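Local coordinates for protein putative rubredoxin reductase (Rhodopseudomonas palustris, PDB 3FG2) that is an FAD-dependent ferredoxin reductase that probably passes electrons from NADH to the ferredoxin serving the cytochrome P450 CYP199A2, at residues Val18-Ala23 with Arg306-Ala311; Ala48-Gly53 with Leu155-Thr160; Arg180-Glu185 with Leu329-Leu334; Val220-Ser223 with Thr227-Cys230. One frame throughout, in Å; residues are numbered along the deposited sequence.

How the contacts relate
The four contacts are spread over the FAD-binding, probable NADH-binding and C-terminal parts of the reductase. Contact 1 joins helix 11-22 to the turn after helix 293-306 and encloses contacts 2 and 4 along the chain, while its segments alternate with those of contact 3. Contact 2 brings the loop 48-53 against helix 152-163, and its centre lies about 21 Å from that of contact 3, where the lead-in to helix 184-196 meets strand 327-333 of the C-terminal sheet. Contact 4, a hairpin nested within contact 3, has its centre about 51 Å from that of contact 1. Contacts 2 and 3 thus lie at domain junctions nearer the flavin, whereas contacts 1 and 4 lie farther from the centre of the chain.

Contact 1 of 4, residues Val18-Ala23 with Arg306-Ala311; sequences VSLRQA and RLTGDA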
loop_
_atom_site.group_PDB
_atom_site.type_symbol
_atom_site.label_atom_id
_atom_site.label_comp_id
_atom_site.label_asym_id
_atom_site.label_seq_id
_atom_site.Cartn_x
_atom_site.Cartn_y
_atom_site.Cartn_z
ATOM N N VAL A 18 -14.981 -12.609 -2.275
ATOM C CA VAL A 18 -14.562 -13.982 -2.490
ATOM C C VAL A 18 -14.601 -14.819 -1.215
ATOM O O VAL A 18 -15.195 -15.894 -1.203
ATOM C CB VAL A 18 -13.148 -14.024 -3.095
ATOM C CG1 VAL A 18 -12.592 -15.439 -3.050
ATOM C CG2 VAL A 18 -13.199 -13.521 -4.531
ATOM N N SER A 19 -13.985 -14.324 -0.145
ATOM C CA SER A 19 -13.957 -15.055 1.115
ATOM C C SER A 19 -15.354 -15.270 1.668
ATOM O O SER A 19 -15.614 -16.247 2.377
ATOM C CB SER A 19 -13.111 -14.313 2.147
ATOM O OG SER A 19 -11.746 -14.316 1.769
ATOM N N LEU A 20 -16.251 -14.349 1.345
ATOM C CA LEU A 20 -17.624 -14.441 1.811
ATOM C C LEU A 20 -18.259 -15.675 1.162
ATOM O O LEU A 20 -18.907 -16.484 1.834
ATOM C CB LEU A 20 -18.370 -13.167 1.420
ATOM C CG LEU A 20 -19.422 -12.542 2.341
ATOM C CD1 LEU A 20 -19.074 -12.736 3.813
ATOM C CD2 LEU A 20 -19.515 -11.050 1.991
ATOM N N ARG A 21 -18.049 -15.824 -0.144
ATOM C CA ARG A 21 -18.593 -16.965 -0.873
ATOM C C ARG A 21 -17.954 -18.277 -0.434
ATOM O O ARG A 21 -18.652 -19.266 -0.204
ATOM C CB ARG A 21 -18.409 -16.788 -2.385
ATOM C CG ARG A 21 -19.432 -15.861 -3.042
ATOM C CD ARG A 21 -20.869 -16.236 -2.655
ATOM N NE ARG A 21 -21.858 -15.511 -3.448
ATOM C CZ ARG A 21 -22.988 -15.017 -2.956
ATOM N NH1 ARG A 21 -23.270 -15.171 -1.671
ATOM N NH2 ARG A 21 -23.827 -14.357 -3.743
ATOM N N GLN A 22 -16.630 -18.292 -0.326
ATOM C CA GLN A 22 -15.945 -19.505 0.101
ATOM C C GLN A 22 -16.561 -20.014 1.392
ATOM O O GLN A 22 -16.709 -21.216 1.580
ATOM C CB GLN A 22 -14.451 -19.242 0.308
ATOM C CG GLN A 22 -13.675 -19.056 -0.987
ATOM C CD GLN A 22 -12.203 -18.811 -0.741
ATOM O OE1 GLN A 22 -11.530 -19.614 -0.099
ATOM N NE2 GLN A 22 -11.696 -17.697 -1.250
ATOM N N ALA A 23 -16.927 -19.091 2.275
ATOM C CA ALA A 23 -17.532 -19.445 3.553
ATOM C C ALA A 23 -19.021 -19.745 3.398
ATOM O O ALA A 23 -19.756 -19.832 4.385
ATOM C CB ALA A 23 -17.323 -18.319 4.559
ATOM N N ARG A 306 -16.625 -13.346 10.116
ATOM C CA ARG A 306 -17.605 -12.830 11.066
ATOM C C ARG A 306 -19.019 -12.901 10.500
ATOM O O ARG A 306 -19.916 -13.484 11.106
ATOM C CB ARG A 306 -17.279 -11.379 11.425
ATOM C CG ARG A 306 -17.991 -10.868 12.670
ATOM C CD ARG A 306 -17.776 -9.377 12.831
ATOM N NE ARG A 306 -18.586 -8.643 11.866
ATOM C CZ ARG A 306 -18.183 -7.571 11.200
ATOM N NH1 ARG A 306 -16.961 -7.089 11.381
ATOM N NH2 ARG A 306 -19.013 -6.983 10.352
ATOM N N LEU A 307 -19.213 -12.309 9.329
ATOM C CA LEU A 307 -20.525 -12.287 8.697
ATOM C C LEU A 307 -21.078 -13.676 8.402
ATOM O O LEU A 307 -22.188 -13.800 7.876
ATOM C CB LEU A 307 -20.468 -11.474 7.401
ATOM C CG LEU A 307 -20.011 -10.019 7.535
ATOM C CD1 LEU A 307 -19.996 -9.353 6.165
ATOM C CD2 LEU A 307 -20.944 -9.281 8.476
ATOM N N THR A 308 -20.315 -14.718 8.733
ATOM C CA THR A 308 -20.768 -16.082 8.490
ATOM C C THR A 308 -20.714 -16.973 9.718
ATOM O O THR A 308 -20.890 -18.186 9.597
ATOM C CB THR A 308 -19.956 -16.797 7.373
ATOM O OG1 THR A 308 -18.619 -17.047 7.827
ATOM C CG2 THR A 308 -19.926 -15.959 6.104
ATOM N N GLY A 309 -20.466 -16.408 10.896
ATOM C CA GLY A 309 -20.430 -17.260 12.070
ATOM C C GLY A 309 -19.458 -16.950 13.189
ATOM O O GLY A 309 -19.883 -16.556 14.276
ATOM N N ASP A 310 -18.161 -17.147 12.966
ATOM C CA ASP A 310 -17.211 -16.858 14.037
ATOM C C ASP A 310 -16.642 -15.447 13.981
ATOM O O ASP A 310 -15.866 -15.096 13.085
ATOM C CB ASP A 310 -16.060 -17.883 14.085
ATOM C CG ASP A 310 -15.285 -17.966 12.793
ATOM O OD1 ASP A 310 -14.066 -18.262 12.851
ATOM O OD2 ASP A 310 -15.897 -17.750 11.725
ATOM N N ALA A 311 -17.058 -14.637 14.947
ATOM C CA ALA A 311 -16.594 -13.270 15.051
ATOM C C ALA A 311 -15.382 -13.306 15.968
ATOM O O ALA A 311 -15.501 -13.653 17.145
ATOM C CB ALA A 311 -17.678 -12.395 15.649
#
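Leu20 and Ala23 make a small apolar contact with Leu307 and Thr308 where the end of helix 11-22 meets the turn that follows helix 293-306, in the FAD-binding part of the fold. No hydrogen bond crosses it; 168 Å² is buried. One branch of Leu20 serves both partners: its CD1 lies 4.0 Å from Thr308 CG2 and 4.1 Å from Leu307 CB, the leucine running aslant to each side chain. Ala23, just past the helix, offers its methyl to both branches of Thr308, with CB 3.7 Å from OG1 and 3.8 Å from CG2. The threonine is turned with OG1 between its own backbone N and carbonyl carbon (chi1 69°), which brings the hydroxyl back to the preceding helix, where Ala304 O is its main hydrogen-bond partner, with Ala305 O also within bonding distance, and places CG2 beside Leu20 CD1. A type I turn from Arg306 to Gly309 presents Leu307 and Thr308 to the first helix. Leu20 also touches Ala304 of helix 293-306 and Ile29 of strand 29-32, and Tyr25 packs against both Leu20 and Thr308, so the contact sits between two helices beside the parallel sheet.

Contact 2 of 4, residues Ala48-Gly53 with Leu155-Thr160; sequences AYLKSG and LEFAAT. With GOL (glycerol), chain C.
Leu50 and Lys51, in the loop that carries the FAD-binding Lys47, pack on Phe157 and Thr160 of helix 152-163, the helix that begins at a second GxGxxG sequence. Leu50 CD2 meets the Phe157 ring at its edge, in the ring plane, 3.9 Å from CD1, and the two side chains cross at about a right angle. The phenylalanine has CG anti to its backbone N (chi1 165°), which carries the ring toward the leucine. Thr160 divides its two branches: CG2 touches Leu50 CB and Lys51 CG, each at 4.1 Å, while OG1 lies 3.3 Å from Lys51 CE. An alanine at Thr160 removes both the methyl between Leu50 and the lysine chain and the hydroxyl beside Lys51 CE, and would probably open a gap and let Lys51 swing more freely. Extended beyond CG, Lys51 delivers NZ to a glycerol, probably from the crystallisation liquor, bonding O2 at 2.7 Å and O3 at 2.9 Å. The same glycerol gives its O1 hydroxyl to Glu156 O, 2.8 Å away, and so bridges loop and helix. Glu156 forms a salt bridge through OE1 with Lys47 NZ, and its OE2 bonds Ser322 OG. Such a GxGxxG strand-turn-helix, here packed against the FAD domain, is consistent with the Rossmann-type, probably NADH-binding domain of two-dinucleotide-binding flavoproteins.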
loop_
_atom_site.group_PDB
_atom_site.type_symbol
_atom_site.label_atom_id
_atom_site.label_comp_id
_atom_site.label_asym_id
_atom_site.label_seq_id
_atom_site.Cartn_x
_atom_site.Cartn_y
_atom_site.Cartn_z
ATOM N N ALA A 48 6.612 -4.609 -12.555
ATOM C CA ALA A 48 6.554 -5.248 -13.868
ATOM C C ALA A 48 5.718 -4.511 -14.904
ATOM O O ALA A 48 6.166 -4.320 -16.032
ATOM C CB ALA A 48 6.044 -6.678 -13.733
ATOM N N TYR A 49 4.511 -4.093 -14.536
ATOM C CA TYR A 49 3.656 -3.414 -15.500
ATOM C C TYR A 49 4.355 -2.289 -16.271
ATOM O O TYR A 49 4.234 -2.196 -17.492
ATOM C CB TYR A 49 2.401 -2.866 -14.832
ATOM C CG TYR A 49 1.394 -2.414 -15.856
ATOM C CD1 TYR A 49 0.743 -3.341 -16.668
ATOM C CD2 TYR A 49 1.154 -1.057 -16.080
ATOM C CE1 TYR A 49 -0.117 -2.930 -17.687
ATOM C CE2 TYR A 49 0.300 -0.635 -17.090
ATOM C CZ TYR A 49 -0.332 -1.574 -17.893
ATOM O OH TYR A 49 -1.164 -1.158 -18.905
ATOM N N LEU A 50 5.086 -1.436 -15.564
ATOM C CA LEU A 50 5.805 -0.338 -16.200
ATOM C C LEU A 50 6.778 -0.841 -17.262
ATOM O O LEU A 50 7.281 -0.065 -18.073
ATOM C CB LEU A 50 6.571 0.464 -15.145
ATOM C CG LEU A 50 5.903 1.697 -14.528
ATOM C CD1 LEU A 50 4.390 1.567 -14.535
ATOM C CD2 LEU A 50 6.430 1.876 -13.119
ATOM N N LYS A 51 7.039 -2.143 -17.260
ATOM C CA LYS A 51 7.965 -2.735 -18.222
ATOM C C LYS A 51 7.249 -3.616 -19.245
ATOM O O LYS A 51 7.872 -4.131 -20.167
ATOM C CB LYS A 51 9.003 -3.592 -17.492
ATOM C CG LYS A 51 9.599 -2.962 -16.250
ATOM C CD LYS A 51 10.446 -3.982 -15.514
ATOM C CE LYS A 51 11.079 -3.407 -14.267
ATOM N NZ LYS A 51 11.733 -4.497 -13.495
ATOM N N SER A 52 5.946 -3.800 -19.075
ATOM C CA SER A 52 5.181 -4.645 -19.985
ATOM C C SER A 52 4.778 -3.890 -21.235
ATOM O O SER A 52 5.218 -2.766 -21.464
ATOM C CB SER A 52 3.922 -5.171 -19.292
ATOM O OG SER A 52 2.993 -4.126 -19.052
ATOM N N GLY A 53 3.940 -4.527 -22.044
ATOM C CA GLY A 53 3.466 -3.905 -23.262
ATOM C C GLY A 53 2.149 -3.206 -22.991
ATOM O O GLY A 53 1.505 -2.693 -23.907
ATOM N N LEU A 155 10.625 4.771 -5.342
ATOM C CA LEU A 155 11.888 4.118 -5.667
ATOM C C LEU A 155 11.707 2.969 -6.644
ATOM O O LEU A 155 12.555 2.746 -7.509
ATOM C CB LEU A 155 12.580 3.626 -4.394
ATOM C CG LEU A 155 13.027 4.745 -3.432
ATOM C CD1 LEU A 155 13.710 4.141 -2.211
ATOM C CD2 LEU A 155 13.985 5.691 -4.145
ATOM N N GLU A 156 10.607 2.235 -6.510
ATOM C CA GLU A 156 10.352 1.137 -7.422
ATOM C C GLU A 156 10.248 1.744 -8.821
ATOM O O GLU A 156 10.737 1.171 -9.792
ATOM C CB GLU A 156 9.059 0.409 -7.033
ATOM C CG GLU A 156 9.110 -0.203 -5.633
ATOM C CD GLU A 156 7.901 -1.060 -5.291
ATOM O OE1 GLU A 156 6.835 -0.894 -5.925
ATOM O OE2 GLU A 156 8.014 -1.899 -4.371
ATOM N N PHE A 157 9.636 2.923 -8.913
ATOM C CA PHE A 157 9.498 3.608 -10.193
ATOM C C PHE A 157 10.850 4.133 -10.663
ATOM O O PHE A 157 11.264 3.894 -11.797
ATOM C CB PHE A 157 8.526 4.790 -10.090
ATOM C CG PHE A 157 8.611 5.734 -11.259
ATOM C CD1 PHE A 157 8.090 5.378 -12.499
ATOM C CD2 PHE A 157 9.287 6.950 -11.140
ATOM C CE1 PHE A 157 8.243 6.211 -13.603
ATOM C CE2 PHE A 157 9.448 7.790 -12.235
ATOM C CZ PHE A 157 8.927 7.420 -13.474
ATOM N N ALA A 158 11.537 4.850 -9.781
ATOM C CA ALA A 158 12.831 5.432 -10.110
ATOM C C ALA A 158 13.814 4.458 -10.753
ATOM O O ALA A 158 14.499 4.804 -11.711
ATOM C CB ALA A 158 13.452 6.038 -8.871
ATOM N N ALA A 159 13.902 3.248 -10.218
ATOM C CA ALA A 159 14.822 2.270 -10.770
ATOM C C ALA A 159 14.429 1.927 -12.205
ATOM O O ALA A 159 15.278 1.855 -13.095
ATOM C CB ALA A 159 14.833 1.016 -9.907
ATOM N N THR A 160 13.140 1.732 -12.435
ATOM C CA THR A 160 12.679 1.395 -13.764
ATOM C C THR A 160 12.875 2.539 -14.753
ATOM O O THR A 160 13.326 2.315 -15.877
ATOM C CB THR A 160 11.214 0.955 -13.729
ATOM O OG1 THR A 160 11.133 -0.303 -13.048
ATOM C CG2 THR A 160 10.651 0.802 -15.148
HETATM C C1 GOL C . 11.760 -1.885 -10.030
HETATM O O1 GOL C . 10.377 -1.556 -10.106
HETATM C C2 GOL C . 11.952 -3.451 -9.897
HETATM O O2 GOL C . 12.728 -3.902 -11.021
HETATM C C3 GOL C . 10.594 -4.240 -9.872
HETATM O O3 GOL C . 9.978 -4.415 -11.157
#

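Contact 3 of 4, residues Arg180-Glu185 with Leu329-Leu334; sequences RVVTPE and LQIVGL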
loop_
_atom_site.group_PDB
_atom_site.type_symbol
_atom_site.label_atom_id
_atom_site.label_comp_id
_atom_site.label_asym_id
_atom_site.label_seq_id
_atom_site.Cartn_x
_atom_site.Cartn_y
_atom_site.Cartn_z
ATOM N N ARG A 180 9.661 6.665 6.694
ATOM C CA ARG A 180 8.397 6.343 7.345
ATOM C C ARG A 180 8.202 4.841 7.560
ATOM O O ARG A 180 7.377 4.437 8.383
ATOM C CB ARG A 180 7.242 6.883 6.491
ATOM C CG ARG A 180 5.833 6.548 6.969
ATOM C CD ARG A 180 5.471 7.297 8.254
ATOM N NE ARG A 180 5.563 6.441 9.433
ATOM C CZ ARG A 180 4.575 5.679 9.892
ATOM N NH1 ARG A 180 3.397 5.661 9.282
ATOM N NH2 ARG A 180 4.771 4.920 10.959
ATOM N N VAL A 181 8.969 4.013 6.849
ATOM C CA VAL A 181 8.771 2.571 6.953
ATOM C C VAL A 181 9.934 1.609 7.218
ATOM O O VAL A 181 9.686 0.449 7.545
ATOM C CB VAL A 181 8.028 2.056 5.698
ATOM C CG1 VAL A 181 6.606 2.596 5.675
ATOM C CG2 VAL A 181 8.764 2.506 4.442
ATOM N N VAL A 182 11.181 2.051 7.072
ATOM C CA VAL A 182 12.320 1.157 7.319
ATOM C C VAL A 182 13.369 1.814 8.208
ATOM O O VAL A 182 13.377 3.043 8.362
ATOM C CB VAL A 182 13.020 0.724 5.994
ATOM C CG1 VAL A 182 12.006 0.133 5.034
ATOM C CG2 VAL A 182 13.735 1.915 5.356
ATOM N N THR A 183 14.253 1.003 8.787
ATOM C CA THR A 183 15.315 1.534 9.647
ATOM C C THR A 183 16.498 2.004 8.776
ATOM O O THR A 183 16.634 1.594 7.621
ATOM C CB THR A 183 15.783 0.479 10.695
ATOM O OG1 THR A 183 16.277 -0.696 10.035
ATOM C CG2 THR A 183 14.623 0.096 11.606
ATOM N N PRO A 184 17.370 2.866 9.323
ATOM C CA PRO A 184 18.534 3.409 8.611
ATOM C C PRO A 184 19.398 2.456 7.779
ATOM O O PRO A 184 19.839 2.823 6.689
ATOM C CB PRO A 184 19.333 4.089 9.723
ATOM C CG PRO A 184 18.255 4.552 10.658
ATOM C CD PRO A 184 17.362 3.328 10.721
ATOM N N GLU A 185 19.650 1.248 8.277
ATOM C CA GLU A 185 20.480 0.307 7.528
ATOM C C GLU A 185 19.856 -0.057 6.181
ATOM O O GLU A 185 20.570 -0.325 5.215
ATOM C CB GLU A 185 20.742 -0.967 8.338
ATOM C CG GLU A 185 21.273 -0.735 9.748
ATOM C CD GLU A 185 20.205 -0.168 10.704
ATOM O OE1 GLU A 185 19.005 -0.522 10.562
ATOM O OE2 GLU A 185 20.571 0.620 11.609
ATOM N N LEU A 329 12.903 -6.505 -1.160
ATOM C CA LEU A 329 12.854 -6.130 0.244
ATOM C C LEU A 329 11.615 -6.758 0.857
ATOM O O LEU A 329 10.504 -6.588 0.351
ATOM C CB LEU A 329 12.749 -4.610 0.390
ATOM C CG LEU A 329 13.162 -3.914 1.702
ATOM C CD1 LEU A 329 12.339 -2.642 1.863
ATOM C CD2 LEU A 329 12.962 -4.803 2.899
ATOM N N GLN A 330 11.806 -7.489 1.943
ATOM C CA GLN A 330 10.689 -8.101 2.634
ATOM C C GLN A 330 10.733 -7.672 4.092
ATOM O O GLN A 330 11.788 -7.695 4.729
ATOM C CB GLN A 330 10.752 -9.623 2.530
ATOM C CG GLN A 330 10.441 -10.155 1.153
ATOM C CD GLN A 330 10.752 -11.622 1.049
ATOM O OE1 GLN A 330 11.901 -12.032 1.207
ATOM N NE2 GLN A 330 9.733 -12.427 0.792
ATOM N N ILE A 331 9.583 -7.269 4.614
ATOM C CA ILE A 331 9.503 -6.831 5.993
ATOM C C ILE A 331 8.396 -7.584 6.689
ATOM O O ILE A 331 7.306 -7.710 6.141
ATOM C CB ILE A 331 9.144 -5.339 6.104
ATOM C CG1 ILE A 331 10.092 -4.493 5.257
ATOM C CG2 ILE A 331 9.215 -4.903 7.564
ATOM C CD1 ILE A 331 9.726 -3.010 5.231
ATOM N N VAL A 332 8.679 -8.103 7.880
ATOM C CA VAL A 332 7.655 -8.777 8.658
ATOM C C VAL A 332 7.687 -8.152 10.051
ATOM O O VAL A 332 8.735 -8.133 10.715
ATOM C CB VAL A 332 7.888 -10.302 8.760
ATOM C CG1 VAL A 332 9.258 -10.601 9.366
ATOM C CG2 VAL A 332 6.785 -10.925 9.615
ATOM N N GLY A 333 6.543 -7.620 10.476
ATOM C CA GLY A 333 6.448 -6.982 11.781
ATOM C C GLY A 333 6.494 -5.465 11.671
ATOM O O GLY A 333 6.772 -4.923 10.602
ATOM N N LEU A 334 6.212 -4.773 12.771
ATOM C CA LEU A 334 6.237 -3.309 12.793
ATOM C C LEU A 334 7.500 -2.871 13.541
ATOM O O LEU A 334 7.670 -3.201 14.717
ATOM C CB LEU A 334 4.982 -2.779 13.494
ATOM C CG LEU A 334 3.638 -3.170 12.851
ATOM C CD1 LEU A 334 2.472 -2.815 13.766
ATOM C CD2 LEU A 334 3.494 -2.458 11.516
#
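Val182 lays its CG1 methyl against the end of Ile331, 3.9 Å from CD1, and the two side chains cross at about a right angle. The valine belongs to the loop leading into helix 184-196, in the pyridine nucleotide-disulphide oxidoreductase region; the isoleucine lies on strand 327-333 of the antiparallel sheet of the reductase C-terminal domain, so the contact spans a domain boundary. It is slight, burying 97 Å² without a hydrogen bond between the segments, and its side-chain contacts are all apolar. Leu329 and Ile331, two residues apart on the strand, both direct their side chains to the loop; with CG1 anti to the carbonyl carbon (chi1 -54°), the Val182 methyl meets both, reaching Leu329 CD1 at 4.2 Å. Backbone hydrogen bonds, Ile331 with Phe320 and Val332 with Ile365, place the strand within the sheet, with Leu329 and Ile331 on the same face. Phe152, at the start of helix 152-163, also touches Val181, Leu329 and Ile331. Thr183 OG1 lies within hydrogen-bonding distance of both Glu366 OE1 of the C-terminal sheet and Glu185 OE1. Besides the valine methyl, Ile331 CD1 meets backbone: Val181 O lies 4.2 Å from it.

Contact 4 of 4, residues Val220-Ser223 with Thr227-Cys230; sequences VVLS and TLPC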
loop_
_atom_site.group_PDB
_atom_site.type_symbol
_atom_site.label_atom_id
_atom_site.label_comp_id
_atom_site.label_asym_id
_atom_site.label_seq_id
_atom_site.Cartn_x
_atom_site.Cartn_y
_atom_site.Cartn_z
ATOM N N VAL A 220 11.973 21.287 -11.064
ATOM C CA VAL A 220 11.325 21.318 -9.758
ATOM C C VAL A 220 12.142 22.201 -8.817
ATOM O O VAL A 220 13.326 21.954 -8.580
ATOM C CB VAL A 220 11.190 19.893 -9.156
ATOM C CG1 VAL A 220 10.578 19.970 -7.759
ATOM C CG2 VAL A 220 10.311 19.038 -10.058
ATOM N N VAL A 221 11.507 23.247 -8.303
ATOM C CA VAL A 221 12.181 24.163 -7.396
ATOM C C VAL A 221 12.110 23.604 -5.975
ATOM O O VAL A 221 11.054 23.149 -5.524
ATOM C CB VAL A 221 11.536 25.564 -7.444
ATOM C CG1 VAL A 221 12.404 26.563 -6.691
ATOM C CG2 VAL A 221 11.354 26.003 -8.891
ATOM N N LEU A 222 13.233 23.647 -5.272
ATOM C CA LEU A 222 13.304 23.112 -3.915
ATOM C C LEU A 222 13.349 24.181 -2.833
ATOM O O LEU A 222 13.594 25.365 -3.105
ATOM C CB LEU A 222 14.533 22.208 -3.789
ATOM C CG LEU A 222 14.627 21.059 -4.798
ATOM C CD1 LEU A 222 15.984 20.385 -4.681
ATOM C CD2 LEU A 222 13.497 20.060 -4.558
ATOM N N SER A 223 13.126 23.744 -1.596
ATOM C CA SER A 223 13.137 24.636 -0.439
ATOM C C SER A 223 14.516 25.220 -0.132
ATOM O O SER A 223 14.651 26.051 0.770
ATOM C CB SER A 223 12.598 23.904 0.795
ATOM O OG SER A 223 13.214 22.638 0.926
ATOM N N THR A 227 16.965 24.727 -8.226
ATOM C CA THR A 227 15.985 24.126 -9.116
ATOM C C THR A 227 16.592 22.943 -9.840
ATOM O O THR A 227 17.707 23.030 -10.343
ATOM C CB THR A 227 15.499 25.128 -10.174
ATOM O OG1 THR A 227 14.734 26.163 -9.542
ATOM C CG2 THR A 227 14.642 24.422 -11.217
ATOM N N LEU A 228 15.861 21.832 -9.876
ATOM C CA LEU A 228 16.331 20.645 -10.576
ATOM C C LEU A 228 15.606 20.580 -11.915
ATOM O O LEU A 228 14.388 20.435 -11.966
ATOM C CB LEU A 228 16.031 19.380 -9.772
ATOM C CG LEU A 228 16.740 19.205 -8.432
ATOM C CD1 LEU A 228 16.408 17.830 -7.871
ATOM C CD2 LEU A 228 18.250 19.350 -8.623
ATOM N N PRO A 229 16.345 20.700 -13.022
ATOM C CA PRO A 229 15.697 20.646 -14.339
ATOM C C PRO A 229 15.095 19.268 -14.593
ATOM O O PRO A 229 15.593 18.259 -14.083
ATOM C CB PRO A 229 16.834 20.970 -15.296
ATOM C CG PRO A 229 18.041 20.385 -14.588
ATOM C CD PRO A 229 17.811 20.790 -13.145
ATOM N N CYS A 230 14.011 19.237 -15.362
ATOM C CA CYS A 230 13.341 17.987 -15.677
ATOM C C CYS A 230 12.171 18.247 -16.619
ATOM O O CYS A 230 11.655 19.360 -16.676
ATOM C CB CYS A 230 12.832 17.327 -14.392
ATOM S SG CYS A 230 11.532 18.241 -13.522
#
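Val220 and Leu228 form the tight part of this contact, an antiparallel hydrogen-bonded pair closed by two backbone bonds. Val220 N gives to Leu228 O at 2.7 Å, while Leu228 N returns a nearly straight bond (174°) to Val220 O at 2.8 Å. A CA-H...O contact from Thr227 CA, 3.5 Å away, adds a further approach to Val220 O, and Thr227 CG2 lies 3.8 Å from the same oxygen. On the face carrying Val220 and Leu228, buried apolar groups meet: Leu222 CD1 packs on Leu228 CG at 4.0 Å, and Val220 CG2 on Cys230 SG at 3.8 Å. The cysteine sulfur sits between its own backbone N and carbonyl carbon (chi1 66°), which turns it toward Val220. The strands 216-222 and 227-229 make a beta hairpin within a three-stranded antiparallel sheet, with 227-229 at one edge and 207-213 at the other; the short strand segments run at 158° to each other. This buried face lies on the parallel sheet of the probable NADH-binding domain, Val220 and Cys230 both touching Val146 and Leu222 and Leu228 touching Val171. The opposite face is more open to solvent, its Val221 and Thr227 both partly exposed. There the two form a non-hydrogen-bonded pair, and the threonine hydroxyl rests against valine methyls, OG1 3.4 Å from Val221 CG2. A glycine in place of Thr227 would probably leave Val221 uncovered on this face and Val220 O without its neighbouring methyl.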